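PDB 5ERE: extracellular ligand-binding receptor from Desulfohalobium retbaense DSM 5692, which probably senses small molecules, holding 2-oxo-4-methylpentanoic acid in a periplasmic-binding-protein module and cytosine in a tandem PAS (Cache-type) sensor module, and also binds calcium. Local coordinates for residues E476-Q481 with I487-A492; W545-L550 with N554-L559; N375-N380 with I466-H471; L97-P102 with D301-Y306. All blocks are in the same frame, centred on the assembly; numbering follows the deposited sequence.

Contact 1: residues E476-Q481 with I487-A492; sequences EIFVLQ and IYDVNA
E476 meets V490 where the two segments part. Its OE2 lies 4.1 Å from V490 CG1, and the two side chains cross at about a right angle. E476 OE1 also takes a hydrogen bond from a water that donates to D489 OD2, so one water sits between two carboxylates. At I477 the backbone O is reached by a second water, which accepts from V490 N. The Y488 ring passes the same oxygen, with CE2 3.7 Å from I477 O. F478 presents its CB to Y488 O, while its ring, with CG held between the backbone N and the carbonyl carbon (chi1 59°), leads away to A558 and M518. V479 carries the main backbone pairing. Its N donates to Y488 O at 2.9 Å, and its O accepts from both Y488 N (3.2 Å) and I487 N (2.8 Å). I487 and Y488 thus both face V479, which is a classic beta bulge in this antiparallel hairpin. V479 CB packs on Y488 CB at 4.1 Å. At the far end, Q481 lays CB, CG and CD across I487 CD1, and Q481 OE1, 3.8 Å from that methyl, accepts from A426 N. Beyond the strand, D489 OD1 uses its anti lone pair to accept from N491 N, closing an Asx turn. Strand 486-488 is one edge strand of the five-stranded antiparallel sheet. The bulge gives one carbonyl two donors, and past it water replaces direct strand pairing. The shared water would probably soften the repulsion between E476 and D489.

Contact 2: residues W545-L550 with N554-L559; sequences WTSIGL and NYRLAL
I548 and Y555 form one hydrogen-bonded pair of this antiparallel hairpin, and T546 and L557 form the other. Y555 N donates to I548 O at 2.7 Å, nearly along the C=O axis. L557 N gives T546 O an almost straight bond (2.8 Å). The non-hydrogen-bonded pair S547-R556 lies between them, and W545-A558 and G549-N554 lie beyond. There CA-H...O contacts fill in, such as S547 CA to Y555 O at 3.1 Å. G549 faces N554, and its backbone angles, with N554 CA close by, suit glycine alone.

The polar side-chain contact is between R556 and S547. R556 NH1 donates to S547 OG at 2.7 Å, with the oxygen tilted 26° from the guanidinium plane. The R556 chain bends at chi2 (-77°), which brings CD within 3.2 Å of S547 OG. The other guanidinium nitrogens bond to backbone oxygens: NE to M518 O and NH2 to V519 O. S547 OG is also bonded to A522 O. An alanine at R556 would remove the guanidinium, which would probably leave M518 O and V519 O without these donors and S547 OG without its neighbour across the hairpin.

Beside R556, W545 sets CD1 4.0 Å from R556 CD, its ring 28° from the guanidinium plane, and its CB on A558 CB. W545 NE1 bonds to Q521 O. On the other face, T546 CG2 lies alongside L557 CD2. That face thus packs I548 and L557 on helix 324-357, with T546 OG1 and Y555 OH bonded to E523 and S424, while R556 ties the first face to helix 515-520.

Contact 3: residues N375-N380 with I466-H471; sequences NQYAYN and ISRKVH
Y377 and R468 approach from opposite directions and meet through the phenol oxygen and one guanidinium nitrogen. R468 NH2 donates to Y377 OH at 3.0 Å in a nearly straight bond. The oxygen lies at the edge of the guanidinium, only 11° out of its plane. The nitrogen in turn sits near the plane of the tyrosine ring. The two flat groups are turned 33° from each other and do not stack. R468 NH1 is farther from Y377 OH, at 3.6 Å. The R468 chain runs extended from CB and then bends at chi3 (-58°), which turns the guanidinium edge to the phenol.

Y377 lies in a type I beta turn from N375 to A378, closed by A378 N to N375 O. This turn leads from helix 362-374 into strand 378-385 of the antiparallel sensor sheet. R468 belongs to helix 461-470, which precedes strand 476-480 of the second, five-stranded sheet. The bond therefore joins, at the surface, the two halves of what is probably a tandem PAS (Cache-type) sensor. A phenylalanine in place of Y377 would take away the hydroxyl, and R468 would probably lose this contact and keep E335 as its main polar partner.

Both halves also meet helix 324-357 here. R468 NH2 forms a salt bridge with E335, and Y377 packs on I339 of the same helix. Q376 CG lies 3.5 Å above one face of the Y377 ring, offset toward its rim.

Contact 4: residues L97-P102 with D301-Y306; sequences LKRTEP and DGDASY. With EDO (1,2-ethanediol), chain G.
The R99 guanidinium has D301 O over one face and L97 CD2 over the opposite face. D301 O lies 3.2 Å above the plane, over its centre, and L97 CD2 lies 3.8 Å from the plane, also over the centre. At the edge stands the D303 carboxylate. Both segments belong to the periplasmic-binding-protein module, which takes the family's two-lobed fold. R99 is in the loop between strands 88-92 and 106-107 of one parallel sheet. D301 to D303 lead into strand 304-314 of the other large sheet.

R99 grips D303 side-on. NE and NH2 both donate to the single oxygen OD1, which lies within 3° of the guanidinium plane. NH2 makes the shorter bond of this salt bridge, 2.7 Å against 3.1 Å from NE. The carboxylate is turned 51° from the guanidinium, and both nitrogens reach OD1 from the same face of the carboxylate. The R99 chain is extended from CG to NE (chi2 173°), which carries the charge across to D303. R107 NE forms a second salt bridge to D303 OD1, so two arginines gather on one oxygen, and R99 NH1 bonds to T105 O.

Nearby, A285 of the calcium site lies close to G302. G302 takes backbone angles that suit glycine. An ethanediol, probably from the crystallisation liquor, sits beside L97, its O2 2.9 Å from L97 O.

In the fold
Contacts 1 and 2 share one antiparallel sheet. Strands 476-480 and 553-561 are neighbours in it, joined by L480 N to R556 O and F478 N to A558 O. Both are partly buried and rest on backbone bonds and apolar packing. Contact 3 lies at the surface and relies on one side-chain bond. Its helix 461-470 still reaches the same core, where I466 packs on I477, V479, Y488 and L557. Contact 4 stands apart in the binding-protein module, its centre about 32 Å from that of contact 1. It is partly buried and is carried by a salt bridge between loop residues instead of strand pairing.

Contact 1: residues E476-Q481 with I487-A492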
loop_
_atom_site.group_PDB
_atom_site.type_symbol
_atom_site.label_atom_id
_atom_site.label_comp_id
_atom_site.label_asym_id
_atom_site.label_seq_id
_atom_site.Cartn_x
_atom_site.Cartn_y
_atom_site.Cartn_z
ATOM N N GLU A 476 6.528 0.628 10.029
ATOM C CA GLU A 476 5.865 1.738 10.699
ATOM C C GLU A 476 6.709 2.989 10.638
ATOM O O GLU A 476 7.938 2.916 10.614
ATOM C CB GLU A 476 5.562 1.387 12.163
ATOM C CG GLU A 476 4.854 0.052 12.321
ATOM C CD GLU A 476 4.464 -0.246 13.768
ATOM O OE1 GLU A 476 5.062 0.348 14.692
ATOM O OE2 GLU A 476 3.541 -1.069 13.976
ATOM N N ILE A 477 6.035 4.133 10.597
ATOM C CA ILE A 477 6.694 5.430 10.692
ATOM C C ILE A 477 6.121 6.185 11.894
ATOM O O ILE A 477 4.886 6.283 12.043
ATOM C CB ILE A 477 6.507 6.245 9.401
ATOM C CG1 ILE A 477 7.217 5.548 8.245
ATOM C CG2 ILE A 477 6.978 7.709 9.567
ATOM C CD1 ILE A 477 7.191 6.246 6.965
ATOM N N PHE A 478 6.992 6.734 12.742
ATOM C CA PHE A 478 6.517 7.547 13.843
ATOM C C PHE A 478 7.267 8.875 13.859
ATOM O O PHE A 478 8.239 9.057 13.136
ATOM C CB PHE A 478 6.616 6.795 15.192
ATOM C CG PHE A 478 8.008 6.349 15.566
ATOM C CD1 PHE A 478 8.500 5.156 15.097
ATOM C CD2 PHE A 478 8.801 7.130 16.404
ATOM C CE1 PHE A 478 9.795 4.722 15.465
ATOM C CE2 PHE A 478 10.095 6.699 16.780
ATOM C CZ PHE A 478 10.576 5.501 16.309
ATOM N N VAL A 479 6.734 9.822 14.629
ATOM C CA VAL A 479 7.284 11.153 14.758
ATOM C C VAL A 479 7.587 11.481 16.197
ATOM O O VAL A 479 6.749 11.357 17.076
ATOM C CB VAL A 479 6.336 12.211 14.195
ATOM C CG1 VAL A 479 6.973 13.592 14.269
ATOM C CG2 VAL A 479 6.004 11.867 12.771
ATOM N N LEU A 480 8.823 11.900 16.419
ATOM C CA LEU A 480 9.289 12.263 17.748
ATOM C C LEU A 480 9.620 13.736 17.804
ATOM O O LEU A 480 10.187 14.313 16.859
ATOM C CB LEU A 480 10.548 11.472 18.122
ATOM C CG LEU A 480 10.511 10.430 19.224
ATOM C CD1 LEU A 480 9.379 9.446 18.982
ATOM C CD2 LEU A 480 11.878 9.705 19.272
ATOM N N GLN A 481 9.298 14.348 18.934
ATOM C CA GLN A 481 9.765 15.683 19.273
ATOM C C GLN A 481 11.228 15.683 19.693
ATOM O O GLN A 481 11.733 14.667 20.117
ATOM C CB GLN A 481 8.947 16.224 20.407
ATOM C CG GLN A 481 8.754 17.672 20.348
ATOM C CD GLN A 481 7.491 18.048 21.045
ATOM O OE1 GLN A 481 6.643 18.695 20.460
ATOM N NE2 GLN A 481 7.349 17.625 22.301
ATOM N N ILE A 487 5.088 12.247 19.156
ATOM C CA ILE A 487 4.017 13.076 18.603
ATOM C C ILE A 487 3.034 12.283 17.785
ATOM O O ILE A 487 1.859 12.542 17.815
ATOM C CB ILE A 487 4.577 14.187 17.700
ATOM C CG1 ILE A 487 5.370 15.158 18.542
ATOM C CG2 ILE A 487 3.415 14.961 16.987
ATOM C CD1 ILE A 487 6.130 16.146 17.682
ATOM N N TYR A 488 3.527 11.364 16.983
ATOM C CA TYR A 488 2.643 10.508 16.228
ATOM C C TYR A 488 3.194 9.083 16.252
ATOM O O TYR A 488 4.388 8.838 16.034
ATOM C CB TYR A 488 2.463 10.952 14.758
ATOM C CG TYR A 488 1.714 9.874 14.020
ATOM C CD1 TYR A 488 0.357 9.645 14.276
ATOM C CD2 TYR A 488 2.368 9.026 13.137
ATOM C CE1 TYR A 488 -0.324 8.607 13.660
ATOM C CE2 TYR A 488 1.695 8.006 12.493
ATOM C CZ TYR A 488 0.335 7.794 12.776
ATOM O OH TYR A 488 -0.344 6.756 12.179
ATOM N N ASP A 489 2.270 8.156 16.438
ATOM C CA ASP A 489 2.512 6.728 16.352
ATOM C C ASP A 489 1.190 6.082 15.974
ATOM O O ASP A 489 0.168 6.502 16.451
ATOM C CB ASP A 489 3.002 6.151 17.691
ATOM C CG ASP A 489 3.427 4.712 17.557
ATOM O OD1 ASP A 489 2.559 3.828 17.445
ATOM O OD2 ASP A 489 4.632 4.478 17.463
ATOM N N VAL A 490 1.215 5.063 15.135
ATOM C CA VAL A 490 -0.001 4.419 14.706
ATOM C C VAL A 490 -0.722 3.762 15.910
ATOM O O VAL A 490 -1.957 3.620 15.912
ATOM C CB VAL A 490 0.278 3.394 13.603
ATOM C CG1 VAL A 490 1.117 2.238 14.107
ATOM C CG2 VAL A 490 -1.020 2.903 13.014
ATOM N N ASN A 491 0.056 3.405 16.932
ATOM C CA ASN A 491 -0.502 3.046 18.238
ATOM C C ASN A 491 -0.663 4.276 19.138
ATOM O O ASN A 491 0.288 4.714 19.774
ATOM C CB ASN A 491 0.393 2.010 18.947
ATOM C CG ASN A 491 -0.078 1.734 20.372
ATOM O OD1 ASN A 491 -1.181 2.152 20.767
ATOM N ND2 ASN A 491 0.754 1.060 21.154
ATOM N N ALA A 492 -1.857 4.839 19.188
ATOM C CA ALA A 492 -2.065 6.111 19.879
ATOM C C ALA A 492 -1.717 6.087 21.359
ATOM O O ALA A 492 -1.507 7.147 21.958
ATOM C CB ALA A 492 -3.505 6.553 19.704
HETATM O O HOH W 1 5.427 3.174 15.303
HETATM O O HOH W 2 3.633 4.514 13.616
#

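Contact 2: residues W545-L550 with N554-L559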
loop_
_atom_site.group_PDB
_atom_site.type_symbol
_atom_site.label_atom_id
_atom_site.label_comp_id
_atom_site.label_asym_id
_atom_site.label_seq_id
_atom_site.Cartn_x
_atom_site.Cartn_y
_atom_site.Cartn_z
ATOM N N TRP A 545 15.993 7.002 10.541
ATOM C CA TRP A 545 15.325 8.304 10.738
ATOM C C TRP A 545 15.951 9.499 10.071
ATOM O O TRP A 545 17.161 9.529 9.755
ATOM C CB TRP A 545 15.179 8.619 12.232
ATOM C CG TRP A 545 16.384 9.170 12.936
ATOM C CD1 TRP A 545 16.712 10.483 13.100
ATOM C CD2 TRP A 545 17.374 8.422 13.637
ATOM N NE1 TRP A 545 17.858 10.596 13.846
ATOM C CE2 TRP A 545 18.281 9.344 14.188
ATOM C CE3 TRP A 545 17.584 7.061 13.847
ATOM C CZ2 TRP A 545 19.386 8.945 14.940
ATOM C CZ3 TRP A 545 18.690 6.669 14.585
ATOM C CH2 TRP A 545 19.572 7.612 15.120
ATOM N N THR A 546 15.079 10.479 9.849
ATOM C CA THR A 546 15.436 11.772 9.307
ATOM C C THR A 546 14.654 12.835 10.087
ATOM O O THR A 546 14.017 12.532 11.101
ATOM C CB THR A 546 15.160 11.842 7.758
ATOM O OG1 THR A 546 15.680 13.067 7.242
ATOM C CG2 THR A 546 13.669 11.748 7.416
ATOM N N SER A 547 14.729 14.079 9.640
ATOM C CA SER A 547 14.077 15.168 10.320
ATOM C C SER A 547 13.301 16.013 9.328
ATOM O O SER A 547 13.675 16.142 8.167
ATOM C CB SER A 547 15.079 16.028 11.083
ATOM O OG SER A 547 15.669 15.304 12.146
ATOM N N ILE A 548 12.194 16.542 9.823
ATOM C CA ILE A 548 11.367 17.509 9.124
ATOM C C ILE A 548 11.042 18.685 10.037
ATOM O O ILE A 548 10.896 18.525 11.252
ATOM C CB ILE A 548 10.052 16.882 8.662
ATOM C CG1 ILE A 548 9.423 16.095 9.835
ATOM C CG2 ILE A 548 10.305 15.971 7.473
ATOM C CD1 ILE A 548 8.033 16.017 9.736
ATOM N N GLY A 549 10.904 19.870 9.459
ATOM C CA GLY A 549 10.513 21.023 10.249
ATOM C C GLY A 549 10.695 22.363 9.570
ATOM O O GLY A 549 11.022 22.427 8.387
ATOM N N LEU A 550 10.480 23.425 10.336
ATOM C CA LEU A 550 10.668 24.792 9.876
ATOM C C LEU A 550 11.165 25.691 11.000
ATOM O O LEU A 550 10.853 25.462 12.174
ATOM C CB LEU A 550 9.352 25.390 9.329
ATOM C CG LEU A 550 8.635 24.834 8.102
ATOM C CD1 LEU A 550 7.239 25.469 7.962
ATOM C CD2 LEU A 550 9.469 25.100 6.836
ATOM N N ASN A 554 12.386 21.248 14.586
ATOM C CA ASN A 554 12.494 20.026 13.829
ATOM C C ASN A 554 11.946 18.825 14.599
ATOM O O ASN A 554 12.077 18.750 15.818
ATOM C CB ASN A 554 13.957 19.803 13.432
ATOM C CG ASN A 554 14.519 20.978 12.641
ATOM O OD1 ASN A 554 14.055 21.286 11.542
ATOM N ND2 ASN A 554 15.494 21.655 13.212
ATOM N N TYR A 555 11.323 17.913 13.851
ATOM C CA TYR A 555 10.798 16.653 14.359
ATOM C C TYR A 555 11.528 15.524 13.707
ATOM O O TYR A 555 11.869 15.592 12.507
ATOM C CB TYR A 555 9.289 16.506 14.061
ATOM C CG TYR A 555 8.517 17.728 14.388
ATOM C CD1 TYR A 555 8.243 18.077 15.696
ATOM C CD2 TYR A 555 8.082 18.563 13.381
ATOM C CE1 TYR A 555 7.536 19.229 15.981
ATOM C CE2 TYR A 555 7.395 19.685 13.655
ATOM C CZ TYR A 555 7.119 20.025 14.949
ATOM O OH TYR A 555 6.415 21.185 15.180
ATOM N N ARG A 556 11.717 14.459 14.474
ATOM C CA ARG A 556 12.314 13.261 13.939
ATOM C C ARG A 556 11.244 12.356 13.384
ATOM O O ARG A 556 10.218 12.122 14.029
ATOM C CB ARG A 556 13.131 12.520 15.004
ATOM C CG ARG A 556 14.078 13.394 15.771
ATOM C CD ARG A 556 15.352 13.757 14.972
ATOM N NE ARG A 556 16.294 14.498 15.812
ATOM C CZ ARG A 556 16.710 15.750 15.610
ATOM N NH1 ARG A 556 16.305 16.451 14.563
ATOM N NH2 ARG A 556 17.567 16.308 16.460
ATOM N N LEU A 557 11.526 11.855 12.179
ATOM C CA LEU A 557 10.665 11.005 11.392
ATOM C C LEU A 557 11.387 9.699 11.248
ATOM O O LEU A 557 12.453 9.639 10.618
ATOM C CB LEU A 557 10.373 11.639 10.018
ATOM C CG LEU A 557 9.387 10.930 9.090
ATOM C CD1 LEU A 557 7.938 11.125 9.588
ATOM C CD2 LEU A 557 9.553 11.469 7.659
ATOM N N ALA A 558 10.833 8.655 11.862
ATOM C CA ALA A 558 11.506 7.359 11.927
ATOM C C ALA A 558 10.660 6.292 11.286
ATOM O O ALA A 558 9.428 6.252 11.454
ATOM C CB ALA A 558 11.803 6.993 13.338
ATOM N N LEU A 559 11.346 5.411 10.582
ATOM C CA LEU A 559 10.764 4.234 9.960
ATOM C C LEU A 559 11.402 2.994 10.533
ATOM O O LEU A 559 12.626 2.899 10.552
ATOM C CB LEU A 559 10.964 4.264 8.445
ATOM C CG LEU A 559 10.322 3.104 7.677
ATOM C CD1 LEU A 559 10.059 3.588 6.244
ATOM C CD2 LEU A 559 11.164 1.829 7.651
#

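Contact 3: residues N375-N380 with I466-H471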
loop_
_atom_site.group_PDB
_atom_site.type_symbol
_atom_site.label_atom_id
_atom_site.label_comp_id
_atom_site.label_asym_id
_atom_site.label_seq_id
_atom_site.Cartn_x
_atom_site.Cartn_y
_atom_site.Cartn_z
ATOM N N ASN A 375 -5.108 26.043 3.053
ATOM C CA ASN A 375 -4.409 25.068 3.911
ATOM C C ASN A 375 -5.285 23.876 4.237
ATOM O O ASN A 375 -6.049 23.870 5.199
ATOM C CB ASN A 375 -3.911 25.776 5.169
ATOM C CG ASN A 375 -2.654 26.588 4.892
ATOM O OD1 ASN A 375 -1.605 26.008 4.672
ATOM N ND2 ASN A 375 -2.769 27.920 4.821
ATOM N N GLN A 376 -5.164 22.839 3.433
ATOM C CA GLN A 376 -6.059 21.732 3.612
ATOM C C GLN A 376 -5.795 20.982 4.926
ATOM O O GLN A 376 -6.675 20.275 5.362
ATOM C CB GLN A 376 -5.983 20.777 2.423
ATOM C CG GLN A 376 -4.905 19.756 2.478
ATOM C CD GLN A 376 -4.836 18.927 1.205
ATOM O OE1 GLN A 376 -4.187 19.309 0.234
ATOM N NE2 GLN A 376 -5.517 17.795 1.207
ATOM N N TYR A 377 -4.622 21.151 5.548
ATOM C CA TYR A 377 -4.318 20.490 6.849
ATOM C C TYR A 377 -4.529 21.398 8.049
ATOM O O TYR A 377 -4.155 21.051 9.176
ATOM C CB TYR A 377 -2.864 19.942 6.862
ATOM C CG TYR A 377 -2.705 18.841 5.854
ATOM C CD1 TYR A 377 -3.256 17.577 6.085
ATOM C CD2 TYR A 377 -2.100 19.092 4.619
ATOM C CE1 TYR A 377 -3.150 16.565 5.146
ATOM C CE2 TYR A 377 -1.978 18.086 3.672
ATOM C CZ TYR A 377 -2.491 16.832 3.939
ATOM O OH TYR A 377 -2.373 15.861 2.981
ATOM N N ALA A 378 -5.170 22.548 7.816
ATOM C CA ALA A 378 -5.535 23.465 8.900
ATOM C C ALA A 378 -6.781 23.018 9.643
ATOM O O ALA A 378 -7.712 22.478 9.076
ATOM C CB ALA A 378 -5.750 24.877 8.357
ATOM N N TYR A 379 -6.765 23.298 10.931
ATOM C CA TYR A 379 -7.913 23.212 11.777
ATOM C C TYR A 379 -8.546 24.599 11.864
ATOM O O TYR A 379 -9.753 24.737 11.750
ATOM C CB TYR A 379 -7.495 22.714 13.152
ATOM C CG TYR A 379 -8.640 22.583 14.103
ATOM C CD1 TYR A 379 -9.434 21.453 14.093
ATOM C CD2 TYR A 379 -8.935 23.588 15.004
ATOM C CE1 TYR A 379 -10.469 21.300 14.981
ATOM C CE2 TYR A 379 -9.992 23.448 15.901
ATOM C CZ TYR A 379 -10.742 22.294 15.885
ATOM O OH TYR A 379 -11.785 22.152 16.755
ATOM N N ASN A 380 -7.719 25.624 12.090
ATOM C CA ASN A 380 -8.174 26.997 11.889
ATOM C C ASN A 380 -7.024 27.981 11.740
ATOM O O ASN A 380 -5.851 27.607 11.797
ATOM C CB ASN A 380 -9.127 27.452 13.011
ATOM C CG ASN A 380 -8.473 27.552 14.389
ATOM O OD1 ASN A 380 -7.279 27.732 14.528
ATOM N ND2 ASN A 380 -9.297 27.483 15.418
ATOM N N ILE A 466 1.080 10.215 7.078
ATOM C CA ILE A 466 1.918 9.034 7.190
ATOM C C ILE A 466 1.196 7.721 6.864
ATOM O O ILE A 466 1.758 6.868 6.203
ATOM C CB ILE A 466 2.545 8.964 8.594
ATOM C CG1 ILE A 466 3.585 10.063 8.706
ATOM C CG2 ILE A 466 3.165 7.628 8.836
ATOM C CD1 ILE A 466 3.965 10.414 10.096
ATOM N N SER A 467 -0.029 7.534 7.347
ATOM C CA SER A 467 -0.719 6.279 7.135
ATOM C C SER A 467 -0.971 5.977 5.643
ATOM O O SER A 467 -0.990 4.820 5.224
ATOM C CB SER A 467 -2.061 6.274 7.913
ATOM O OG SER A 467 -2.918 7.274 7.390
ATOM N N ARG A 468 -1.179 6.996 4.827
ATOM C CA ARG A 468 -1.286 6.753 3.393
ATOM C C ARG A 468 0.024 6.252 2.811
ATOM O O ARG A 468 0.032 5.397 1.930
ATOM C CB ARG A 468 -1.729 8.019 2.651
ATOM C CG ARG A 468 -2.994 8.659 3.237
ATOM C CD ARG A 468 -3.566 9.817 2.339
ATOM N NE ARG A 468 -2.585 10.885 2.107
ATOM C CZ ARG A 468 -2.644 12.138 2.584
ATOM N NH1 ARG A 468 -3.656 12.564 3.344
ATOM N NH2 ARG A 468 -1.660 12.990 2.281
ATOM N N LYS A 469 1.134 6.797 3.279
ATOM C CA LYS A 469 2.429 6.443 2.707
ATOM C C LYS A 469 2.789 4.978 3.049
ATOM O O LYS A 469 3.318 4.250 2.209
ATOM C CB LYS A 469 3.509 7.415 3.215
ATOM C CG LYS A 469 3.574 8.745 2.489
ATOM C CD LYS A 469 4.503 8.660 1.246
ATOM C CE LYS A 469 3.796 9.019 -0.028
ATOM N NZ LYS A 469 3.750 10.479 -0.209
ATOM N N VAL A 470 2.480 4.542 4.275
ATOM C CA VAL A 470 2.881 3.216 4.756
ATOM C C VAL A 470 1.856 2.115 4.522
ATOM O O VAL A 470 2.119 0.952 4.832
ATOM C CB VAL A 470 3.206 3.222 6.291
ATOM C CG1 VAL A 470 4.291 4.215 6.594
ATOM C CG2 VAL A 470 2.009 3.500 7.142
ATOM N N HIS A 471 0.701 2.483 3.976
ATOM C CA HIS A 471 -0.409 1.566 3.753
ATOM C C HIS A 471 0.032 0.286 2.988
ATOM O O HIS A 471 0.503 0.339 1.836
ATOM C CB HIS A 471 -1.534 2.323 3.006
ATOM C CG HIS A 471 -2.821 1.569 2.915
ATOM N ND1 HIS A 471 -3.352 0.868 3.989
ATOM C CD2 HIS A 471 -3.676 1.381 1.889
ATOM C CE1 HIS A 471 -4.468 0.280 3.611
ATOM N NE2 HIS A 471 -4.694 0.581 2.344
#

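Contact 4: residues L97-P102 with D301-Y306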
loop_
_atom_site.group_PDB
_atom_site.type_symbol
_atom_site.label_atom_id
_atom_site.label_comp_id
_atom_site.label_asym_id
_atom_site.label_seq_id
_atom_site.Cartn_x
_atom_site.Cartn_y
_atom_site.Cartn_z
ATOM N N LEU A 97 -10.225 -10.101 -9.865
ATOM C CA LEU A 97 -11.595 -10.558 -9.681
ATOM C C LEU A 97 -12.601 -9.405 -9.828
ATOM O O LEU A 97 -12.436 -8.342 -9.221
ATOM C CB LEU A 97 -11.749 -11.216 -8.301
ATOM C CG LEU A 97 -13.183 -11.528 -7.871
ATOM C CD1 LEU A 97 -13.781 -12.609 -8.757
ATOM C CD2 LEU A 97 -13.218 -11.951 -6.394
ATOM N N LYS A 98 -13.654 -9.633 -10.613
ATOM C CA LYS A 98 -14.744 -8.670 -10.733
ATOM C C LYS A 98 -15.992 -9.181 -9.995
ATOM O O LYS A 98 -16.567 -10.200 -10.374
ATOM C CB LYS A 98 -15.045 -8.396 -12.218
ATOM N N ARG A 99 -16.387 -8.481 -8.930
ATOM C CA ARG A 99 -17.553 -8.856 -8.110
ATOM C C ARG A 99 -18.845 -8.151 -8.523
ATOM O O ARG A 99 -18.863 -6.941 -8.704
ATOM C CB ARG A 99 -17.308 -8.532 -6.630
ATOM C CG ARG A 99 -16.064 -9.152 -5.992
ATOM C CD ARG A 99 -15.850 -8.610 -4.564
ATOM N NE ARG A 99 -14.899 -9.416 -3.798
ATOM C CZ ARG A 99 -15.162 -10.648 -3.380
ATOM N NH1 ARG A 99 -16.347 -11.192 -3.665
ATOM N NH2 ARG A 99 -14.243 -11.342 -2.693
ATOM N N THR A 100 -19.928 -8.913 -8.615
ATOM C CA THR A 100 -21.249 -8.396 -8.972
ATOM C C THR A 100 -22.325 -8.891 -8.009
ATOM O O THR A 100 -23.384 -8.302 -7.906
ATOM C CB THR A 100 -21.648 -8.807 -10.403
ATOM O OG1 THR A 100 -21.880 -10.217 -10.474
ATOM C CG2 THR A 100 -20.561 -8.459 -11.360
ATOM N N GLU A 101 -22.034 -9.984 -7.315
ATOM C CA GLU A 101 -22.969 -10.604 -6.403
ATOM C C GLU A 101 -22.446 -10.463 -4.991
ATOM O O GLU A 101 -21.543 -11.183 -4.581
ATOM C CB GLU A 101 -23.172 -12.068 -6.774
ATOM C CG GLU A 101 -23.558 -12.251 -8.219
ATOM C CD GLU A 101 -24.683 -11.328 -8.600
ATOM O OE1 GLU A 101 -25.737 -11.393 -7.937
ATOM O OE2 GLU A 101 -24.497 -10.518 -9.530
ATOM N N PRO A 102 -22.989 -9.510 -4.240
ATOM C CA PRO A 102 -22.408 -9.344 -2.915
ATOM C C PRO A 102 -22.661 -10.585 -2.034
ATOM O O PRO A 102 -23.671 -11.268 -2.161
ATOM C CB PRO A 102 -23.114 -8.089 -2.383
ATOM C CG PRO A 102 -23.672 -7.409 -3.575
ATOM C CD PRO A 102 -23.998 -8.478 -4.538
ATOM N N ASP A 301 -16.573 -7.790 2.486
ATOM C CA ASP A 301 -16.973 -8.197 1.136
ATOM C C ASP A 301 -16.248 -9.477 0.714
ATOM O O ASP A 301 -16.394 -9.948 -0.420
ATOM C CB ASP A 301 -16.743 -7.043 0.115
ATOM C CG ASP A 301 -15.266 -6.674 -0.086
ATOM O OD1 ASP A 301 -14.376 -7.244 0.580
ATOM O OD2 ASP A 301 -14.986 -5.786 -0.923
ATOM N N GLY A 302 -15.450 -10.054 1.615
ATOM C CA GLY A 302 -14.829 -11.340 1.325
ATOM C C GLY A 302 -13.453 -11.312 0.666
ATOM O O GLY A 302 -13.016 -12.312 0.115
ATOM N N ASP A 303 -12.751 -10.191 0.773
ATOM C CA ASP A 303 -11.453 -10.013 0.116
ATOM C C ASP A 303 -10.367 -10.070 1.153
ATOM O O ASP A 303 -10.430 -9.300 2.110
ATOM C CB ASP A 303 -11.356 -8.648 -0.585
ATOM C CG ASP A 303 -11.876 -8.652 -2.009
ATOM O OD1 ASP A 303 -12.053 -9.720 -2.617
ATOM O OD2 ASP A 303 -12.090 -7.539 -2.523
ATOM N N ALA A 304 -9.369 -10.933 0.955
ATOM C CA ALA A 304 -8.196 -10.979 1.825
ATOM C C ALA A 304 -7.339 -9.722 1.696
ATOM O O ALA A 304 -7.284 -9.092 0.645
ATOM C CB ALA A 304 -7.349 -12.212 1.510
ATOM N N SER A 305 -6.618 -9.405 2.762
ATOM C CA SER A 305 -5.607 -8.357 2.725
ATOM C C SER A 305 -4.405 -8.811 3.559
ATOM O O SER A 305 -4.559 -9.377 4.643
ATOM C CB SER A 305 -6.203 -7.040 3.250
ATOM O OG SER A 305 -5.205 -6.138 3.628
ATOM N N TYR A 306 -3.210 -8.564 3.035
ATOM C CA TYR A 306 -1.979 -8.828 3.766
ATOM C C TYR A 306 -0.860 -7.999 3.117
ATOM O O TYR A 306 -0.965 -7.614 1.942
ATOM C CB TYR A 306 -1.628 -10.307 3.769
ATOM C CG TYR A 306 -1.901 -11.084 2.504
ATOM C CD1 TYR A 306 -3.107 -11.739 2.314
ATOM C CD2 TYR A 306 -0.923 -11.215 1.517
ATOM C CE1 TYR A 306 -3.356 -12.487 1.204
ATOM C CE2 TYR A 306 -1.171 -11.965 0.366
ATOM C CZ TYR A 306 -2.400 -12.580 0.211
ATOM O OH TYR A 306 -2.710 -13.371 -0.871
HETATM C C1 EDO G . -9.406 -5.063 -7.538
HETATM O O1 EDO G . -8.256 -4.330 -7.982
HETATM C C2 EDO G . -9.725 -6.073 -8.621
HETATM O O2 EDO G . -10.015 -7.346 -8.035
#